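Local structure of glucosamine-6-phosphate deaminase (Bacillus subtilis, 2BKX) at residues M1-I15 with V229-R241. The protein belongs to the glucosamine-6-phosphate isomerase/6-phosphogluconolactonase family, with an alpha/beta core related to Rossmann folds. Residues are numbered along the deposited sequence; the frame is centred on the assembly and turned at random.
Sequences MKVMECQTYEELSQI and VTVLIDREAASLR
E5 shares its carboxylate between two arginines, a compact example of one acid joining strand 2-6 to the residues that follow strand 229-234. OE2 makes a salt bridge to R235 NH2 at 2.6 Å, and OE1 meets R241 NH1 at 3.0 Å, lying in that guanidinium plane. The R235 guanidinium is turned 66° from the carboxylate, and the CG of E5 sits over the centre of one of its faces. R235 reaches this place because its chain bends at chi2 (-70°), which also brings NE to C6 O in a weak hydrogen bond of 3.3 Å. The methyl of A238 packs against the carboxylate.

Behind this network strands 2-6 and 229-234 run parallel, and V231 and I233 each use both N and O toward strand 2-6: V231 N to K2 O and M4 N to V231 O, then I233 N to M4 O and C6 N to I233 O. On the face of E5, V3 CG1 touches I233 CD1 at 3.5 Å, and M1 CG leans on V231 CG2. On the other face L232 is the centre of the apolar contacts: L12 and I15 of helix 9-26 come over it, L12 CG at 4.0 Å from CB and I15 CG2 near CD1. D234 accepts from A237 N through OD1, an Asx motif, while OD2 binds S198. Strand 229-234 also pairs with strand 193-197, so the N-terminal strand adds to the parallel part of the mixed sheet in a Rossmann-like alpha/beta fold.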
loop_
_atom_site.group_PDB
_atom_site.type_symbol
_atom_site.label_atom_id
_atom_site.label_comp_id
_atom_site.label_asym_id
_atom_site.label_seq_id
_atom_site.Cartn_x
_atom_site.Cartn_y
_atom_site.Cartn_z
ATOM N N MET A 1 -8.286 -5.809 15.664
ATOM C CA MET A 1 -7.350 -4.751 15.101
ATOM C C MET A 1 -6.547 -4.137 16.237
ATOM O O MET A 1 -7.138 -3.736 17.254
ATOM C CB MET A 1 -8.205 -3.689 14.464
ATOM C CG MET A 1 -7.533 -2.607 13.776
ATOM S SD MET A 1 -8.786 -1.472 13.074
ATOM C CE MET A 1 -9.390 -2.435 11.740
ATOM N N LYS A 2 -5.216 -4.063 16.111
ATOM C CA LYS A 2 -4.357 -3.363 17.094
ATOM C C LYS A 2 -4.062 -1.957 16.618
ATOM O O LYS A 2 -3.516 -1.790 15.550
ATOM C CB LYS A 2 -3.049 -4.134 17.324
ATOM C CG LYS A 2 -2.025 -3.458 18.234
ATOM C CD LYS A 2 -0.758 -4.311 18.396
ATOM C CE LYS A 2 0.328 -3.642 19.257
ATOM N NZ LYS A 2 -0.222 -2.503 20.033
ATOM N N VAL A 3 -4.465 -0.961 17.387
ATOM C CA VAL A 3 -4.239 0.434 17.036
ATOM C C VAL A 3 -3.163 0.995 17.919
ATOM O O VAL A 3 -3.251 0.908 19.140
ATOM C CB VAL A 3 -5.541 1.265 17.150
ATOM C CG1 VAL A 3 -5.312 2.701 16.733
ATOM C CG2 VAL A 3 -6.633 0.646 16.302
ATOM N N MET A 4 -2.137 1.576 17.305
ATOM C CA MET A 4 -0.981 2.122 18.023
ATOM C C MET A 4 -0.869 3.618 17.642
ATOM O O MET A 4 -0.595 3.937 16.477
ATOM C CB MET A 4 0.257 1.395 17.502
ATOM C CG MET A 4 1.112 0.622 18.480
ATOM S SD MET A 4 2.766 1.391 18.555
ATOM C CE MET A 4 3.691 0.137 19.423
ATOM N N GLU A 5 -1.094 4.530 18.585
ATOM C CA GLU A 5 -0.854 5.942 18.351
ATOM C C GLU A 5 0.647 6.175 18.469
ATOM O O GLU A 5 1.328 5.653 19.358
ATOM C CB GLU A 5 -1.629 6.858 19.331
ATOM C CG GLU A 5 -1.928 8.264 18.725
ATOM C CD GLU A 5 -2.913 9.107 19.566
ATOM O OE1 GLU A 5 -4.048 8.649 19.843
ATOM O OE2 GLU A 5 -2.539 10.247 19.906
ATOM N N CYS A 6 1.160 6.935 17.518
ATOM C CA CYS A 6 2.576 7.287 17.402
ATOM C C CYS A 6 2.677 8.783 17.624
ATOM O O CYS A 6 1.840 9.532 17.148
ATOM C CB CYS A 6 3.086 6.947 15.986
ATOM S SG CYS A 6 2.925 5.160 15.634
ATOM N N GLN A 7 3.738 9.224 18.297
ATOM C CA GLN A 7 3.905 10.631 18.639
ATOM C C GLN A 7 4.177 11.492 17.413
ATOM O O GLN A 7 3.767 12.662 17.352
ATOM C CB GLN A 7 5.094 10.774 19.599
ATOM C CG GLN A 7 4.802 11.495 20.869
ATOM C CD GLN A 7 6.002 11.493 21.843
ATOM O OE1 GLN A 7 6.634 12.523 22.056
ATOM N NE2 GLN A 7 6.325 10.314 22.402
ATOM N N THR A 8 4.879 10.909 16.439
ATOM C CA THR A 8 5.330 11.612 15.271
ATOM C C THR A 8 5.316 10.668 14.072
ATOM O O THR A 8 5.321 9.444 14.233
ATOM C CB THR A 8 6.788 12.103 15.412
ATOM O OG1 THR A 8 7.633 10.958 15.551
ATOM C CG2 THR A 8 6.971 12.989 16.624
ATOM N N TYR A 9 5.371 11.261 12.882
ATOM C CA TYR A 9 5.575 10.521 11.633
ATOM C C TYR A 9 6.875 9.699 11.682
ATOM O O TYR A 9 6.952 8.592 11.155
ATOM C CB TYR A 9 5.600 11.498 10.458
ATOM C CG TYR A 9 5.779 10.838 9.118
ATOM C CD1 TYR A 9 4.766 10.118 8.552
ATOM C CD2 TYR A 9 6.974 10.909 8.441
ATOM C CE1 TYR A 9 4.928 9.496 7.319
ATOM C CE2 TYR A 9 7.170 10.296 7.238
ATOM C CZ TYR A 9 6.131 9.610 6.650
ATOM O OH TYR A 9 6.308 8.989 5.429
ATOM N N GLU A 10 7.916 10.256 12.287
ATOM C CA GLU A 10 9.196 9.586 12.333
ATOM C C GLU A 10 9.094 8.314 13.198
ATOM O O GLU A 10 9.643 7.270 12.869
ATOM C CB GLU A 10 10.253 10.538 12.896
ATOM C CG GLU A 10 10.667 11.662 12.003
ATOM C CD GLU A 10 9.695 12.802 11.890
ATOM O OE1 GLU A 10 8.714 12.893 12.670
ATOM O OE2 GLU A 10 9.962 13.658 11.018
ATOM N N GLU A 11 8.346 8.387 14.278
ATOM C CA GLU A 11 8.131 7.204 15.125
ATOM C C GLU A 11 7.268 6.164 14.396
ATOM O O GLU A 11 7.564 4.961 14.426
ATOM C CB GLU A 11 7.495 7.543 16.484
ATOM C CG GLU A 11 7.437 6.320 17.370
ATOM C CD GLU A 11 6.701 6.469 18.671
ATOM O OE1 GLU A 11 7.050 5.682 19.597
ATOM O OE2 GLU A 11 5.758 7.291 18.763
ATOM N N LEU A 12 6.221 6.601 13.709
ATOM C CA LEU A 12 5.408 5.697 12.893
ATOM C C LEU A 12 6.273 4.959 11.893
ATOM O O LEU A 12 6.175 3.743 11.725
ATOM C CB LEU A 12 4.302 6.500 12.206
ATOM C CG LEU A 12 3.437 5.790 11.148
ATOM C CD1 LEU A 12 2.051 6.464 11.103
ATOM C CD2 LEU A 12 4.041 5.735 9.775
ATOM N N SER A 13 7.168 5.704 11.252
ATOM C CA SER A 13 8.038 5.127 10.257
ATOM C C SER A 13 9.052 4.145 10.847
ATOM O O SER A 13 9.351 3.114 10.215
ATOM C CB SER A 13 8.771 6.263 9.541
ATOM O OG SER A 13 7.855 7.107 8.824
ATOM N N GLN A 14 9.587 4.462 12.032
ATOM C CA GLN A 14 10.484 3.541 12.714
ATOM C C GLN A 14 9.796 2.219 13.026
ATOM O O GLN A 14 10.357 1.132 12.800
ATOM C CB GLN A 14 11.017 4.195 14.006
ATOM C CG GLN A 14 11.905 3.283 14.880
ATOM C CD GLN A 14 11.922 3.621 16.387
ATOM O OE1 GLN A 14 12.948 3.414 17.069
ATOM N NE2 GLN A 14 10.798 4.085 16.918
ATOM N N ILE A 15 8.627 2.309 13.621
ATOM C CA ILE A 15 7.876 1.124 14.029
ATOM C C ILE A 15 7.478 0.298 12.807
ATOM O O ILE A 15 7.629 -0.918 12.798
ATOM C CB ILE A 15 6.633 1.518 14.867
ATOM C CG1 ILE A 15 7.092 2.182 16.153
ATOM C CG2 ILE A 15 5.774 0.288 15.141
ATOM C CD1 ILE A 15 6.003 2.797 16.996
ATOM N N VAL A 229 -4.314 -7.327 12.041
ATOM C CA VAL A 229 -4.190 -5.978 11.511
ATOM C C VAL A 229 -3.584 -5.077 12.560
ATOM O O VAL A 229 -4.098 -4.983 13.677
ATOM C CB VAL A 229 -5.560 -5.399 11.106
ATOM C CG1 VAL A 229 -5.421 -3.995 10.551
ATOM C CG2 VAL A 229 -6.235 -6.287 10.094
ATOM N N THR A 230 -2.514 -4.367 12.193
ATOM C CA THR A 230 -1.926 -3.355 13.043
ATOM C C THR A 230 -2.112 -2.034 12.314
ATOM O O THR A 230 -1.811 -1.919 11.141
ATOM C CB THR A 230 -0.459 -3.637 13.270
ATOM O OG1 THR A 230 -0.331 -4.885 13.935
ATOM C CG2 THR A 230 0.264 -2.555 14.072
ATOM N N VAL A 231 -2.568 -1.021 13.041
ATOM C CA VAL A 231 -2.818 0.309 12.483
ATOM C C VAL A 231 -1.970 1.303 13.256
ATOM O O VAL A 231 -2.150 1.458 14.477
ATOM C CB VAL A 231 -4.313 0.727 12.567
ATOM C CG1 VAL A 231 -4.504 2.038 11.861
ATOM C CG2 VAL A 231 -5.245 -0.349 12.052
ATOM N N LEU A 232 -1.063 1.979 12.548
ATOM C CA LEU A 232 -0.205 2.984 13.151
ATOM C C LEU A 232 -0.755 4.338 12.770
ATOM O O LEU A 232 -0.941 4.608 11.579
ATOM C CB LEU A 232 1.241 2.832 12.702
ATOM C CG LEU A 232 1.891 1.481 12.932
ATOM C CD1 LEU A 232 3.335 1.555 12.417
ATOM C CD2 LEU A 232 1.832 1.012 14.349
ATOM N N ILE A 233 -1.025 5.190 13.775
ATOM C CA ILE A 233 -1.682 6.479 13.520
ATOM C C ILE A 233 -0.895 7.550 14.242
ATOM O O ILE A 233 -0.724 7.448 15.451
ATOM C CB ILE A 233 -3.112 6.465 14.055
ATOM C CG1 ILE A 233 -3.894 5.239 13.511
ATOM C CG2 ILE A 233 -3.846 7.731 13.675
ATOM C CD1 ILE A 233 -5.299 5.016 14.096
ATOM N N ASP A 234 -0.429 8.561 13.523
ATOM C CA ASP A 234 0.248 9.664 14.204
ATOM C C ASP A 234 -0.739 10.635 14.849
ATOM O O ASP A 234 -1.946 10.507 14.695
ATOM C CB ASP A 234 1.319 10.314 13.359
ATOM C CG ASP A 234 0.805 11.166 12.242
ATOM O OD1 ASP A 234 -0.408 11.490 12.164
ATOM O OD2 ASP A 234 1.670 11.570 11.431
ATOM N N ARG A 235 -0.228 11.582 15.639
ATOM C CA ARG A 235 -1.077 12.457 16.477
ATOM C C ARG A 235 -2.050 13.254 15.628
ATOM O O ARG A 235 -3.216 13.389 15.942
ATOM C CB ARG A 235 -0.211 13.379 17.349
ATOM C CG ARG A 235 0.655 12.619 18.283
ATOM C CD ARG A 235 -0.089 11.941 19.402
ATOM N NE ARG A 235 0.685 10.830 19.960
ATOM C CZ ARG A 235 0.378 10.160 21.067
ATOM N NH1 ARG A 235 1.171 9.164 21.466
ATOM N NH2 ARG A 235 -0.717 10.459 21.764
ATOM N N GLU A 236 -1.590 13.763 14.514
ATOM C CA GLU A 236 -2.422 14.565 13.653
ATOM C C GLU A 236 -3.560 13.740 13.051
ATOM O O GLU A 236 -4.693 14.198 12.916
ATOM C CB GLU A 236 -1.561 15.205 12.571
ATOM C CG GLU A 236 -0.663 16.349 13.092
ATOM C CD GLU A 236 0.441 15.891 14.029
ATOM O OE1 GLU A 236 1.008 14.792 13.806
ATOM O OE2 GLU A 236 0.765 16.633 15.007
ATOM N N ALA A 237 -3.258 12.507 12.683
ATOM C CA ALA A 237 -4.277 11.630 12.130
ATOM C C ALA A 237 -5.280 11.157 13.173
ATOM O O ALA A 237 -6.387 10.785 12.802
ATOM C CB ALA A 237 -3.610 10.458 11.464
ATOM N N ALA A 238 -4.889 11.189 14.449
ATOM C CA ALA A 238 -5.726 10.707 15.555
ATOM C C ALA A 238 -6.626 11.780 16.156
ATOM O O ALA A 238 -7.379 11.485 17.075
ATOM C CB ALA A 238 -4.863 10.104 16.670
ATOM N N SER A 239 -6.573 12.986 15.603
ATOM C CA SER A 239 -7.159 14.173 16.254
ATOM C C SER A 239 -8.676 14.219 16.314
ATOM O O SER A 239 -9.242 15.007 17.079
ATOM C CB SER A 239 -6.600 15.455 15.616
ATOM O OG SER A 239 -6.907 15.594 14.226
ATOM N N LEU A 240 -9.362 13.402 15.519
ATOM C CA LEU A 240 -10.828 13.369 15.506
ATOM C C LEU A 240 -11.358 12.012 15.911
ATOM O O LEU A 240 -12.494 11.680 15.602
ATOM C CB LEU A 240 -11.388 13.783 14.145
ATOM C CG LEU A 240 -11.015 15.157 13.654
ATOM C CD1 LEU A 240 -11.544 15.391 12.284
ATOM C CD2 LEU A 240 -11.582 16.235 14.603
ATOM N N ARG A 241 -10.560 11.230 16.616
ATOM C CA ARG A 241 -11.001 9.868 16.932
ATOM C C ARG A 241 -12.229 9.935 17.847
ATOM O O ARG A 241 -12.437 10.934 18.532
ATOM C CB ARG A 241 -9.868 9.043 17.526
ATOM C CG ARG A 241 -9.441 9.502 18.873
ATOM C CD ARG A 241 -8.242 8.701 19.340
ATOM N NE ARG A 241 -8.512 7.265 19.447
ATOM C CZ ARG A 241 -7.561 6.330 19.557
ATOM N NH1 ARG A 241 -6.274 6.677 19.566
ATOM N NH2 ARG A 241 -7.899 5.048 19.646
HETATM O O HOH W 1 -6.661 -7.637 13.804
HETATM O O HOH W 2 3.281 14.817 15.448
#